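Local coordinates for protein nitrite oxidoreductase subunit A (PDB 7B04) that is a molybdenum-containing subunit of the molybdopterin oxidoreductase family, related to NarG, that carries an iron/sulfur cluster and two MD1 molecules, at residues S687-A691 / S1025-T1029. Numbering follows the deposited sequence.
Sequences SIEYA and SSDKT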
ATOM      1  N   SER B 687       5.202   0.071  20.752  1.00 35.93           N
ATOM      2  CA  SER B 687       6.250   0.861  21.388  1.00 27.37           C
ATOM      3  C   SER B 687       5.717   1.542  22.643  1.00 33.92           C
ATOM      4  O   SER B 687       6.458   1.708  23.617  1.00 36.72           O
ATOM      5  CB  SER B 687       6.826   1.889  20.415  1.00 25.06           C
ATOM      6  OG  SER B 687       7.515   1.252  19.351  1.00 30.10           O
ATOM      7  N   ILE B 688       4.437   1.924  22.645  1.00 34.10           N
ATOM      8  CA  ILE B 688       3.817   2.426  23.867  1.00 34.74           C
ATOM      9  C   ILE B 688       3.636   1.282  24.858  1.00 34.31           C
ATOM     10  O   ILE B 688       3.800   1.454  26.075  1.00 40.08           O
ATOM     11  CB  ILE B 688       2.465   3.109  23.561  1.00 36.22           C
ATOM     12  CG1 ILE B 688       2.608   4.599  23.240  1.00 31.80           C
ATOM     13  CG2 ILE B 688       1.488   2.940  24.721  1.00 28.73           C
ATOM     14  CD1 ILE B 688       3.411   4.890  22.013  1.00 35.70           C
ATOM     15  N   GLU B 689       3.349   0.085  24.343  1.00 34.43           N
ATOM     16  CA  GLU B 689       3.132  -1.075  25.200  1.00 36.89           C
ATOM     17  C   GLU B 689       4.378  -1.433  25.993  1.00 34.45           C
ATOM     18  O   GLU B 689       4.277  -2.031  27.071  1.00 32.88           O
ATOM     19  CB  GLU B 689       2.681  -2.267  24.355  1.00 37.15           C
ATOM     20  CG  GLU B 689       1.181  -2.363  24.146  1.00 32.61           C
ATOM     21  CD  GLU B 689       0.533  -3.386  25.058  1.00 36.23           C
ATOM     22  OE1 GLU B 689       0.460  -3.140  26.280  1.00 47.87           O
ATOM     23  OE2 GLU B 689       0.106  -4.444  24.549  1.00 26.20           O
ATOM     24  N   TYR B 690       5.555  -1.082  25.483  1.00 35.11           N
ATOM     25  CA  TYR B 690       6.813  -1.301  26.184  1.00 30.81           C
ATOM     26  C   TYR B 690       7.481   0.018  26.567  1.00 35.37           C
ATOM     27  O   TYR B 690       8.709   0.098  26.647  1.00 37.55           O
ATOM     28  CB  TYR B 690       7.754  -2.155  25.336  1.00 30.87           C
ATOM     29  CG  TYR B 690       7.396  -3.627  25.298  1.00 40.85           C
ATOM     30  CD1 TYR B 690       7.749  -4.474  26.341  1.00 36.50           C
ATOM     31  CD2 TYR B 690       6.713  -4.170  24.217  1.00 36.46           C
ATOM     32  CE1 TYR B 690       7.427  -5.819  26.310  1.00 37.05           C
ATOM     33  CE2 TYR B 690       6.386  -5.514  24.178  1.00 30.47           C
ATOM     34  CZ  TYR B 690       6.746  -6.334  25.228  1.00 38.35           C
ATOM     35  OH  TYR B 690       6.423  -7.671  25.193  1.00 41.38           O
ATOM     36  N   ALA B 691       6.685   1.054  26.807  1.00 35.12           N
ATOM     37  CA  ALA B 691       7.167   2.370  27.204  1.00 26.80           C
ATOM     38  C   ALA B 691       6.647   2.718  28.596  1.00 28.98           C
ATOM     39  O   ALA B 691       5.861   1.980  29.196  1.00 36.86           O
ATOM     40  CB  ALA B 691       6.745   3.438  26.192  1.00 27.61           C
ATOM     41  N   SER B1025       4.559  -8.866  17.887  1.00 31.14           N
ATOM     42  CA  SER B1025       3.978  -9.641  18.971  1.00 35.35           C
ATOM     43  C   SER B1025       4.536  -9.170  20.306  1.00 34.15           C
ATOM     44  O   SER B1025       5.754  -9.099  20.494  1.00 37.16           O
ATOM     45  CB  SER B1025       4.265 -11.129  18.772  1.00 28.34           C
ATOM     46  OG  SER B1025       3.718 -11.599  17.552  1.00 32.89           O
ATOM     47  N   SER B1026       3.643  -8.844  21.229  1.00 29.68           N
ATOM     48  CA  SER B1026       4.004  -8.447  22.579  1.00 29.70           C
ATOM     49  C   SER B1026       3.587  -9.545  23.548  1.00 36.35           C
ATOM     50  O   SER B1026       3.026 -10.572  23.156  1.00 36.05           O
ATOM     51  CB  SER B1026       3.357  -7.109  22.941  1.00 31.27           C
ATOM     52  OG  SER B1026       1.953  -7.239  23.068  1.00 31.06           O
ATOM     53  N   ASP B1027       3.882  -9.326  24.830  1.00 42.02           N
ATOM     54  CA  ASP B1027       3.470 -10.283  25.852  1.00 37.49           C
ATOM     55  C   ASP B1027       1.958 -10.462  25.854  1.00 35.60           C
ATOM     56  O   ASP B1027       1.455 -11.581  25.708  1.00 43.33           O
ATOM     57  CB  ASP B1027       3.958  -9.824  27.227  1.00 39.95           C
ATOM     58  CG  ASP B1027       5.460  -9.951  27.387  1.00 48.93           C
ATOM     59  OD1 ASP B1027       6.050 -10.870  26.781  1.00 53.58           O
ATOM     60  OD2 ASP B1027       6.050  -9.132  28.123  1.00 46.76           O
ATOM     61  N   LYS B1028       1.217  -9.356  25.966  1.00 36.66           N
ATOM     62  CA  LYS B1028      -0.233  -9.433  26.126  1.00 38.29           C
ATOM     63  C   LYS B1028      -0.929  -9.961  24.879  1.00 36.34           C
ATOM     64  O   LYS B1028      -1.953 -10.646  24.993  1.00 40.53           O
ATOM     65  CB  LYS B1028      -0.784  -8.062  26.504  1.00 34.52           C
ATOM     66  CG  LYS B1028      -0.352  -7.609  27.881  1.00 26.48           C
ATOM     67  CD  LYS B1028      -0.831  -6.208  28.181  1.00 22.06           C
ATOM     68  CE  LYS B1028      -0.322  -5.757  29.532  1.00 32.35           C
ATOM     69  NZ  LYS B1028      -0.688  -4.346  29.830  1.00 48.26           N
ATOM     70  N   THR B1029      -0.411  -9.651  23.689  1.00 27.00           N
ATOM     71  CA  THR B1029      -1.025 -10.188  22.478  1.00 29.49           C
ATOM     72  C   THR B1029      -0.879 -11.703  22.429  1.00 32.86           C
ATOM     73  O   THR B1029      -1.800 -12.407  21.999  1.00 37.60           O
ATOM     74  CB  THR B1029      -0.415  -9.544  21.231  1.00 30.75           C
ATOM     75  OG1 THR B1029       0.997  -9.779  21.205  1.00 44.33           O
ATOM     76  CG2 THR B1029      -0.680  -8.047  21.221  1.00 33.44           C
TER
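Tyr690 and Glu689 reach from a type I turn, Ile688 to Ala691, to the start of helix 1027-1033. The turn lies between strands 676-681 and 693-696. The contact therefore joins a sheet loop of the molybdopterin oxidoreductase fold to a helix more than 300 residues later in the chain. Tyr690 buries the most surface. Its CG stands anti to the carbonyl carbon (chi1 -76°), and the ring runs out to the helix end. There the amide Asp1027 N donates to Tyr690 OH over 3.1 Å, in a bent bond of 142°. Asp1027 OD2 lies at the edge of the Tyr690 ring, near its plane; the carboxylate as a whole is turned 69° from the ring. Asp1027 OD2 is 3.3 Å from Tyr690 OH. Ser1026 CB packs obliquely on Tyr690 CE2 at 3.6 Å. Phe995 of helix 994-999 touches both Tyr690 and Asp1027.

The Glu689 side chain, bent at chi2, crosses that of Lys1028 at a slant. Glu689 OE2 bonds to Ser1043 OG and stands 3.7 Å from Ser1026 OG. Glu689 OE1 makes a long salt bridge of 3.9 Å to Lys1028 NZ, beside the aliphatic CD of the same lysine. That ammonium also bonds to Asp167 O. Ser1026 is the N-cap residue, and Ser1026 N donates to Thr1029 OG1 at 2.8 Å.

The tyrosine hydroxyl accepts a first-turn amide of the helix, a group no earlier helical carbonyl serves. Glu689 is buried, and the long lysine bridge probably offsets its charge only in part. The neighbouring helix N-terminus may favour that charge as well.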